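Local coordinates for protein inositol-1,4,5-trisphosphate 5-phosphatase 1 (Schizosaccharomyces pombe, PDB 1I9Z) that removes the 5-phosphate from soluble and lipid inositol phosphates, including phosphatidylinositol 4,5-bisphosphate, through its magnesium-dependent catalytic domain, at residues Asn17-His22 with Val318-Glu323; Thr41-Trp46 with Leu301-His306. All coordinates share one frame; numbering follows the deposited sequence.

Contact 1. Residues Asn17-His22 with Val318-Glu323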
ATOM      1  N   ASN A  17      10.998 -27.298   2.433  1.00 50.48           N
ATOM      2  CA  ASN A  17      10.894 -27.253   3.875  1.00 51.06           C
ATOM      3  C   ASN A  17      12.235 -27.574   4.521  1.00 50.50           C
ATOM      4  O   ASN A  17      12.418 -27.355   5.715  1.00 50.31           O
ATOM      5  CB  ASN A  17       9.828 -28.240   4.350  1.00 53.46           C
ATOM      6  CG  ASN A  17      10.307 -29.694   4.299  1.00 56.38           C
ATOM      7  OD1 ASN A  17      10.705 -30.200   3.237  1.00 57.69           O
ATOM      8  ND2 ASN A  17      10.276 -30.373   5.454  1.00 57.63           N
ATOM      9  N   GLU A  18      13.180 -28.081   3.735  1.00 49.52           N
ATOM     10  CA  GLU A  18      14.492 -28.425   4.276  1.00 49.70           C
ATOM     11  C   GLU A  18      15.446 -27.254   4.360  1.00 48.94           C
ATOM     12  O   GLU A  18      16.410 -27.308   5.120  1.00 48.58           O
ATOM     13  CB  GLU A  18      15.154 -29.548   3.456  1.00 50.62           C
ATOM     14  CG  GLU A  18      14.661 -30.958   3.820  1.00 52.41           C
ATOM     15  CD  GLU A  18      14.816 -31.968   2.695  1.00 52.99           C
ATOM     16  OE1 GLU A  18      15.952 -32.207   2.221  1.00 52.60           O
ATOM     17  OE2 GLU A  18      13.780 -32.525   2.285  1.00 53.79           O
ATOM     18  N   PHE A  19      15.202 -26.203   3.578  1.00 47.13           N
ATOM     19  CA  PHE A  19      16.081 -25.034   3.622  1.00 46.48           C
ATOM     20  C   PHE A  19      15.301 -23.709   3.672  1.00 45.35           C
ATOM     21  O   PHE A  19      15.859 -22.660   3.385  1.00 45.54           O
ATOM     22  CB  PHE A  19      17.041 -25.051   2.417  1.00 45.63           C
ATOM     23  CG  PHE A  19      16.349 -25.196   1.085  1.00 46.21           C
ATOM     24  CD1 PHE A  19      15.821 -24.083   0.430  1.00 46.59           C
ATOM     25  CD2 PHE A  19      16.209 -26.443   0.490  1.00 46.61           C
ATOM     26  CE1 PHE A  19      15.166 -24.213  -0.803  1.00 46.12           C
ATOM     27  CE2 PHE A  19      15.555 -26.588  -0.744  1.00 46.83           C
ATOM     28  CZ  PHE A  19      15.034 -25.466  -1.390  1.00 47.00           C
ATOM     29  N   SER A  20      14.028 -23.786   4.061  1.00 44.12           N
ATOM     30  CA  SER A  20      13.131 -22.639   4.152  1.00 43.53           C
ATOM     31  C   SER A  20      12.245 -22.690   5.378  1.00 43.75           C
ATOM     32  O   SER A  20      11.796 -23.765   5.796  1.00 43.22           O
ATOM     33  CB  SER A  20      12.172 -22.588   2.961  1.00 42.23           C
ATOM     34  OG  SER A  20      12.839 -22.788   1.756  1.00 42.09           O
ATOM     35  N   GLU A  21      11.965 -21.507   5.922  1.00 43.38           N
ATOM     36  CA  GLU A  21      11.073 -21.331   7.065  1.00 44.52           C
ATOM     37  C   GLU A  21      10.070 -20.270   6.574  1.00 43.35           C
ATOM     38  O   GLU A  21      10.471 -19.308   5.912  1.00 41.94           O
ATOM     39  CB  GLU A  21      11.808 -20.763   8.279  1.00 46.51           C
ATOM     40  CG  GLU A  21      12.846 -21.669   8.904  1.00 51.11           C
ATOM     41  CD  GLU A  21      13.835 -20.890   9.780  1.00 52.75           C
ATOM     42  OE1 GLU A  21      14.867 -20.410   9.255  1.00 52.64           O
ATOM     43  OE2 GLU A  21      13.573 -20.747  10.996  1.00 55.18           O
ATOM     44  N   HIS A  22       8.793 -20.449   6.906  1.00 42.61           N
ATOM     45  CA  HIS A  22       7.750 -19.515   6.514  1.00 42.04           C
ATOM     46  C   HIS A  22       7.137 -18.933   7.770  1.00 41.32           C
ATOM     47  O   HIS A  22       7.007 -19.636   8.769  1.00 41.76           O
ATOM     48  CB  HIS A  22       6.680 -20.203   5.669  1.00 43.35           C
ATOM     49  CG  HIS A  22       7.138 -20.544   4.286  1.00 45.56           C
ATOM     50  ND1 HIS A  22       8.024 -21.569   4.022  1.00 47.16           N
ATOM     51  CD2 HIS A  22       6.820 -20.007   3.084  1.00 46.32           C
ATOM     52  CE1 HIS A  22       8.226 -21.652   2.719  1.00 46.74           C
ATOM     53  NE2 HIS A  22       7.507 -20.713   2.127  1.00 47.77           N
ATOM     54  N   VAL A 318       9.296 -15.699   3.697  1.00 28.94           N
ATOM     55  CA  VAL A 318      10.148 -16.890   3.644  1.00 30.60           C
ATOM     56  C   VAL A 318      11.581 -16.546   3.984  1.00 29.35           C
ATOM     57  O   VAL A 318      12.115 -15.563   3.494  1.00 26.45           O
ATOM     58  CB  VAL A 318      10.149 -17.531   2.248  1.00 31.18           C
ATOM     59  CG1 VAL A 318      10.938 -18.862   2.262  1.00 33.81           C
ATOM     60  CG2 VAL A 318       8.701 -17.749   1.804  1.00 34.95           C
ATOM     61  N   LYS A 319      12.203 -17.363   4.823  1.00 29.97           N
ATOM     62  CA  LYS A 319      13.595 -17.156   5.146  1.00 30.83           C
ATOM     63  C   LYS A 319      14.311 -18.419   4.622  1.00 32.55           C
ATOM     64  O   LYS A 319      14.050 -19.537   5.090  1.00 32.03           O
ATOM     65  CB  LYS A 319      13.775 -17.011   6.651  1.00 31.63           C
ATOM     66  CG  LYS A 319      15.243 -16.889   7.036  1.00 33.15           C
ATOM     67  CD  LYS A 319      15.366 -16.826   8.559  1.00 35.31           C
ATOM     68  CE  LYS A 319      16.817 -16.750   9.056  1.00 36.19           C
ATOM     69  NZ  LYS A 319      16.808 -16.509  10.536  1.00 39.70           N
ATOM     70  N   VAL A 320      15.190 -18.218   3.652  1.00 33.50           N
ATOM     71  CA  VAL A 320      15.926 -19.295   3.000  1.00 35.82           C
ATOM     72  C   VAL A 320      17.360 -19.419   3.515  1.00 37.71           C
ATOM     73  O   VAL A 320      18.072 -18.437   3.557  1.00 38.16           O
ATOM     74  CB  VAL A 320      16.019 -19.045   1.483  1.00 36.57           C
ATOM     75  CG1 VAL A 320      16.737 -20.219   0.793  1.00 36.72           C
ATOM     76  CG2 VAL A 320      14.605 -18.858   0.884  1.00 36.93           C
ATOM     77  N   ASP A 321      17.767 -20.626   3.918  1.00 39.13           N
ATOM     78  CA  ASP A 321      19.156 -20.883   4.356  1.00 40.24           C
ATOM     79  C   ASP A 321      19.866 -21.091   3.000  1.00 41.68           C
ATOM     80  O   ASP A 321      19.793 -22.175   2.427  1.00 42.06           O
ATOM     81  CB  ASP A 321      19.194 -22.167   5.186  1.00 39.81           C
ATOM     82  CG  ASP A 321      20.582 -22.472   5.740  1.00 38.81           C
ATOM     83  OD1 ASP A 321      21.584 -22.196   5.044  1.00 38.43           O
ATOM     84  OD2 ASP A 321      20.641 -22.994   6.873  1.00 38.02           O
ATOM     85  N   ARG A 322      20.506 -20.052   2.467  1.00 44.25           N
ATOM     86  CA  ARG A 322      21.145 -20.136   1.149  1.00 47.72           C
ATOM     87  C   ARG A 322      22.279 -21.145   1.071  1.00 49.96           C
ATOM     88  O   ARG A 322      22.480 -21.804   0.043  1.00 48.85           O
ATOM     89  CB  ARG A 322      21.679 -18.767   0.715  1.00 49.34           C
ATOM     90  CG  ARG A 322      20.641 -17.693   0.607  1.00 51.85           C
ATOM     91  CD  ARG A 322      19.714 -17.922  -0.577  1.00 53.90           C
ATOM     92  NE  ARG A 322      18.645 -16.919  -0.623  1.00 56.36           N
ATOM     93  CZ  ARG A 322      17.649 -16.907  -1.521  1.00 57.83           C
ATOM     94  NH1 ARG A 322      17.568 -17.843  -2.470  1.00 57.18           N
ATOM     95  NH2 ARG A 322      16.717 -15.946  -1.469  1.00 58.68           N
ATOM     96  N   GLU A 323      23.028 -21.233   2.165  1.00 52.59           N
ATOM     97  CA  GLU A 323      24.157 -22.143   2.271  1.00 55.15           C
ATOM     98  C   GLU A 323      23.647 -23.578   2.139  1.00 54.94           C
ATOM     99  O   GLU A 323      24.117 -24.346   1.290  1.00 54.61           O
ATOM    100  CB  GLU A 323      24.828 -21.942   3.629  1.00 57.08           C
ATOM    101  CG  GLU A 323      26.172 -22.621   3.776  1.00 61.61           C
ATOM    102  CD  GLU A 323      26.845 -22.305   5.120  1.00 63.88           C
ATOM    103  OE1 GLU A 323      28.007 -22.751   5.315  1.00 65.59           O
ATOM    104  OE2 GLU A 323      26.221 -21.618   5.979  1.00 64.65           O
TER
HETATM  105  O   HOH W   1      15.708 -20.809   6.712  1.00 40.96           O
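V318 lays its CG1 methyl over one face of the H22 imidazole, 4.1 Å from the ring centroid, in a CH-pi contact. Its other methyl presses closer, V318 CG2 standing 3.2 Å from H22 CD2, a tight approach. The F19 ring is met at its edge: V320 CG1 lies near the ring plane, 4.0 Å from F19 CD1. The H22-V318 contact lies in the antiparallel ladder formed by the protruding ends of strands 20-33 and 309-320, neighbours in one sheet of the DNase I-like fold, and F19 meets V320 just beyond its end. With CG1 anti to the V318 backbone N (chi1 -174°), both valine methyls are turned to the histidine.

E21 and K319 form the hydrogen-bonded pair; K319 N reaches E21 O at 2.8 Å in a nearly straight bond (168° at the hydrogen), and E21 N donates back to K319 O. S20 with V320 and H22 with V318 are non-hydrogen-bonded pairs on the opposite face from E21 and K319. Past the ladder, D321 N still donates to F19 O at 2.8 Å. D321 holds the N-cap position of helix 322-343, its OD1 accepting from K324 N; K325 and L328 of that helix touch the F19 side chain.

The E21 and K319 side chains run alongside each other, but OE1 of E21 stays 4.5 Å from NZ of K319, too far for a salt bridge. K319 O takes two donors, E21 N and a water that spans from E21 OE1 (2.7 Å) to this main-chain K319 O (2.6 Å).

Contact 2. Residues Thr41-Trp46 with Leu301-His306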
ATOM      1  N   THR A  41      -2.319  13.447  17.929  1.00 21.01           N
ATOM      2  CA  THR A  41      -2.215  12.042  18.280  1.00 21.57           C
ATOM      3  C   THR A  41      -3.628  11.502  18.429  1.00 20.50           C
ATOM      4  O   THR A  41      -3.804  10.343  18.736  1.00 23.67           O
ATOM      5  CB  THR A  41      -1.538  11.845  19.656  1.00 24.18           C
ATOM      6  OG1 THR A  41      -2.242  12.655  20.611  1.00 23.96           O
ATOM      7  CG2 THR A  41      -0.092  12.339  19.618  1.00 24.53           C
ATOM      8  N   LYS A  42      -4.632  12.322  18.210  1.00 21.06           N
ATOM      9  CA  LYS A  42      -6.003  11.826  18.395  1.00 23.17           C
ATOM     10  C   LYS A  42      -6.455  11.102  17.115  1.00 21.75           C
ATOM     11  O   LYS A  42      -7.368  11.554  16.433  1.00 21.99           O
ATOM     12  CB  LYS A  42      -6.976  12.974  18.696  1.00 25.83           C
ATOM     13  CG  LYS A  42      -6.620  13.786  19.948  1.00 31.37           C
ATOM     14  CD  LYS A  42      -7.032  13.050  21.175  1.00 37.96           C
ATOM     15  CE  LYS A  42      -6.006  12.023  21.596  1.00 41.80           C
ATOM     16  NZ  LYS A  42      -6.219  11.618  23.051  1.00 45.82           N
ATOM     17  N   LEU A  43      -5.856   9.937  16.897  1.00 21.23           N
ATOM     18  CA  LEU A  43      -6.134   9.096  15.712  1.00 19.93           C
ATOM     19  C   LEU A  43      -6.479   7.681  16.083  1.00 19.52           C
ATOM     20  O   LEU A  43      -6.403   6.759  15.255  1.00 20.31           O
ATOM     21  CB  LEU A  43      -4.851   9.049  14.872  1.00 17.96           C
ATOM     22  CG  LEU A  43      -4.140  10.377  14.567  1.00 19.81           C
ATOM     23  CD1 LEU A  43      -2.781  10.107  13.884  1.00 17.41           C
ATOM     24  CD2 LEU A  43      -5.027  11.228  13.619  1.00 18.83           C
ATOM     25  N   GLU A  44      -6.815   7.434  17.351  1.00 20.10           N
ATOM     26  CA  GLU A  44      -7.051   6.045  17.779  1.00 22.46           C
ATOM     27  C   GLU A  44      -8.031   5.243  16.902  1.00 21.52           C
ATOM     28  O   GLU A  44      -7.821   4.053  16.653  1.00 24.65           O
ATOM     29  CB  GLU A  44      -7.576   6.043  19.245  1.00 25.54           C
ATOM     30  CG  GLU A  44      -6.895   7.105  20.190  1.00 33.67           C
ATOM     31  CD  GLU A  44      -7.068   8.640  19.835  1.00 35.57           C
ATOM     32  OE1 GLU A  44      -8.181   9.204  19.523  1.00 35.64           O
ATOM     33  OE2 GLU A  44      -6.001   9.309  19.918  1.00 43.09           O
ATOM     34  N   ASN A  45      -9.115   5.885  16.520  1.00 22.63           N
ATOM     35  CA  ASN A  45     -10.180   5.243  15.715  1.00 24.39           C
ATOM     36  C   ASN A  45      -9.662   4.832  14.352  1.00 23.59           C
ATOM     37  O   ASN A  45     -10.185   3.899  13.709  1.00 23.37           O
ATOM     38  CB  ASN A  45     -11.373   6.209  15.565  1.00 26.87           C
ATOM     39  CG  ASN A  45     -12.140   6.389  16.900  1.00 32.04           C
ATOM     40  OD1 ASN A  45     -12.937   7.353  17.080  1.00 31.92           O
ATOM     41  ND2 ASN A  45     -11.898   5.447  17.856  1.00 32.27           N
ATOM     42  N   TRP A  46      -8.611   5.512  13.923  1.00 19.90           N
ATOM     43  CA  TRP A  46      -8.051   5.200  12.609  1.00 18.82           C
ATOM     44  C   TRP A  46      -6.975   4.098  12.609  1.00 18.12           C
ATOM     45  O   TRP A  46      -7.009   3.134  11.839  1.00 17.27           O
ATOM     46  CB  TRP A  46      -7.550   6.523  11.986  1.00 16.46           C
ATOM     47  CG  TRP A  46      -6.803   6.363  10.641  1.00 15.87           C
ATOM     48  CD1 TRP A  46      -7.136   5.543   9.594  1.00 17.13           C
ATOM     49  CD2 TRP A  46      -5.663   7.109  10.218  1.00 16.00           C
ATOM     50  NE1 TRP A  46      -6.273   5.755   8.514  1.00 15.52           N
ATOM     51  CE2 TRP A  46      -5.362   6.716   8.872  1.00 15.88           C
ATOM     52  CE3 TRP A  46      -4.865   8.097  10.841  1.00 15.54           C
ATOM     53  CZ2 TRP A  46      -4.306   7.263   8.163  1.00 14.88           C
ATOM     54  CZ3 TRP A  46      -3.827   8.651  10.167  1.00 15.73           C
ATOM     55  CH2 TRP A  46      -3.529   8.252   8.811  1.00 14.81           C
ATOM     56  N   LEU A 301     -13.102  10.029  11.334  1.00 16.13           N
ATOM     57  CA  LEU A 301     -12.288  11.161  11.851  1.00 15.54           C
ATOM     58  C   LEU A 301     -12.773  12.347  11.026  1.00 15.94           C
ATOM     59  O   LEU A 301     -13.006  12.209   9.811  1.00 16.49           O
ATOM     60  CB  LEU A 301     -10.790  11.013  11.651  1.00 17.40           C
ATOM     61  CG  LEU A 301     -10.065  10.019  12.559  1.00 21.44           C
ATOM     62  CD1 LEU A 301      -8.557  10.257  12.413  1.00 16.80           C
ATOM     63  CD2 LEU A 301     -10.509  10.262  14.061  1.00 20.89           C
ATOM     64  N   TYR A 302     -12.872  13.523  11.646  1.00 16.18           N
ATOM     65  CA  TYR A 302     -13.523  14.668  11.020  1.00 14.93           C
ATOM     66  C   TYR A 302     -12.654  15.906  10.800  1.00 15.23           C
ATOM     67  O   TYR A 302     -13.189  17.012  10.546  1.00 16.09           O
ATOM     68  CB  TYR A 302     -14.729  15.040  11.955  1.00 16.59           C
ATOM     69  CG  TYR A 302     -15.811  13.964  12.034  1.00 16.45           C
ATOM     70  CD1 TYR A 302     -15.709  12.870  12.925  1.00 16.97           C
ATOM     71  CD2 TYR A 302     -16.931  14.066  11.224  1.00 15.43           C
ATOM     72  CE1 TYR A 302     -16.752  11.870  13.001  1.00 17.02           C
ATOM     73  CE2 TYR A 302     -17.960  13.113  11.251  1.00 16.39           C
ATOM     74  CZ  TYR A 302     -17.850  12.014  12.157  1.00 17.65           C
ATOM     75  OH  TYR A 302     -18.849  11.085  12.222  1.00 18.18           O
ATOM     76  N   TYR A 303     -11.326  15.722  10.864  1.00 15.11           N
ATOM     77  CA  TYR A 303     -10.432  16.860  10.741  1.00 13.71           C
ATOM     78  C   TYR A 303     -10.304  17.394   9.347  1.00 15.81           C
ATOM     79  O   TYR A 303      -9.850  18.518   9.163  1.00 15.08           O
ATOM     80  CB  TYR A 303      -9.014  16.487  11.198  1.00 14.13           C
ATOM     81  CG  TYR A 303      -8.998  15.782  12.516  1.00 15.88           C
ATOM     82  CD1 TYR A 303      -8.248  14.631  12.704  1.00 15.42           C
ATOM     83  CD2 TYR A 303      -9.731  16.291  13.612  1.00 16.80           C
ATOM     84  CE1 TYR A 303      -8.231  13.952  13.965  1.00 17.46           C
ATOM     85  CE2 TYR A 303      -9.683  15.657  14.849  1.00 19.57           C
ATOM     86  CZ  TYR A 303      -8.943  14.493  15.022  1.00 16.47           C
ATOM     87  OH  TYR A 303      -8.889  13.837  16.265  1.00 20.55           O
ATOM     88  N   SER A 304     -10.700  16.572   8.380  1.00 14.29           N
ATOM     89  CA  SER A 304     -10.507  16.901   6.960  1.00 15.63           C
ATOM     90  C   SER A 304     -11.818  16.793   6.163  1.00 15.67           C
ATOM     91  O   SER A 304     -12.864  16.430   6.732  1.00 15.58           O
ATOM     92  CB  SER A 304      -9.452  15.889   6.390  1.00 15.13           C
ATOM     93  OG  SER A 304      -9.302  16.032   4.960  1.00 15.51           O
ATOM     94  N   ASP A 305     -11.767  17.169   4.875  1.00 14.52           N
ATOM     95  CA  ASP A 305     -12.953  16.992   4.038  1.00 17.65           C
ATOM     96  C   ASP A 305     -12.938  15.550   3.474  1.00 15.71           C
ATOM     97  O   ASP A 305     -13.863  15.134   2.785  1.00 14.60           O
ATOM     98  CB  ASP A 305     -13.028  18.046   2.930  1.00 17.01           C
ATOM     99  CG  ASP A 305     -11.758  18.135   2.106  1.00 20.33           C
ATOM    100  OD1 ASP A 305     -10.711  17.476   2.353  1.00 16.38           O
ATOM    101  OD2 ASP A 305     -11.863  18.915   1.153  1.00 23.44           O
ATOM    102  N   HIS A 306     -11.906  14.770   3.778  1.00 15.44           N
ATOM    103  CA  HIS A 306     -11.910  13.333   3.441  1.00 14.42           C
ATOM    104  C   HIS A 306     -11.934  12.518   4.724  1.00 17.26           C
ATOM    105  O   HIS A 306     -11.431  12.968   5.770  1.00 15.06           O
ATOM    106  CB  HIS A 306     -10.614  12.851   2.766  1.00 13.59           C
ATOM    107  CG  HIS A 306     -10.404  13.395   1.399  1.00 11.08           C
ATOM    108  ND1 HIS A 306     -10.245  12.585   0.287  1.00 13.82           N
ATOM    109  CD2 HIS A 306     -10.235  14.664   0.973  1.00 13.97           C
ATOM    110  CE1 HIS A 306      -9.972  13.345  -0.766  1.00 12.78           C
ATOM    111  NE2 HIS A 306      -9.958  14.616  -0.374  1.00 15.74           N
TER
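Y303 gives its hydroxyl hydrogen to the backbone carbonyl of K42, OH to O 2.7 Å, in the carbonyl plane on a lone pair, with a C=O...donor angle of 139°. The acceptor also lies in the plane of the tyrosine ring, at its edge. K42 CB packs beside the same hydroxyl, 3.2 Å from Y303 OH. K42 is the centre of an inverse gamma turn, and L43 after it takes the N-cap position of helix 44-47, its O accepting from W46 N at 2.9 Å.

Beside this bond is an apolar patch built around L301. Its CD1 meets L43 CD2 at 3.9 Å, the two leucine side chains crossing at about a right angle, and L301 CD1 is equally 3.9 Å from W46 CB. A chi1 of 175°, CG anti to the backbone N, carries the W46 indole away from L301 toward strand 20-33, where it meets Y32 edge-to-face; its NE1 bonds to I309 O.

A phenylalanine in place of Y303 would probably leave K42 O without this donor and the turn less firmly tied to the 301-306 loop. In that loop S304 OG accepts from H306 N at 3.1 Å, in an ST turn that encloses D305, a residue of the inositol bisphosphate pocket. The tie between the segments is therefore one neutral, directional hydrogen bond backed by apolar contacts of L301 and L43, with no charge pairing across it.

From the N terminus, helix 3-14 leads into the first half of contact 1, at the start of strand 20-33. That strand crosses the domain, and the chain then reaches residues 41-46, the first half of contact 2. Contact 2 closes its loop when 301-306 arrives, after strand 292-298. The chain then returns along 309-320 to close contact 1, so contact 2 is nested within the larger loop. Their centres are about 42 Å apart, on opposite sides of the chain's centre: contact 2, at the ligand-binding end, ties the turn and helix 44-47 that follow strand 20-33 to the loop before strand 309-320, while contact 1 pairs those two strands at their far ends, where the terminal helices lie.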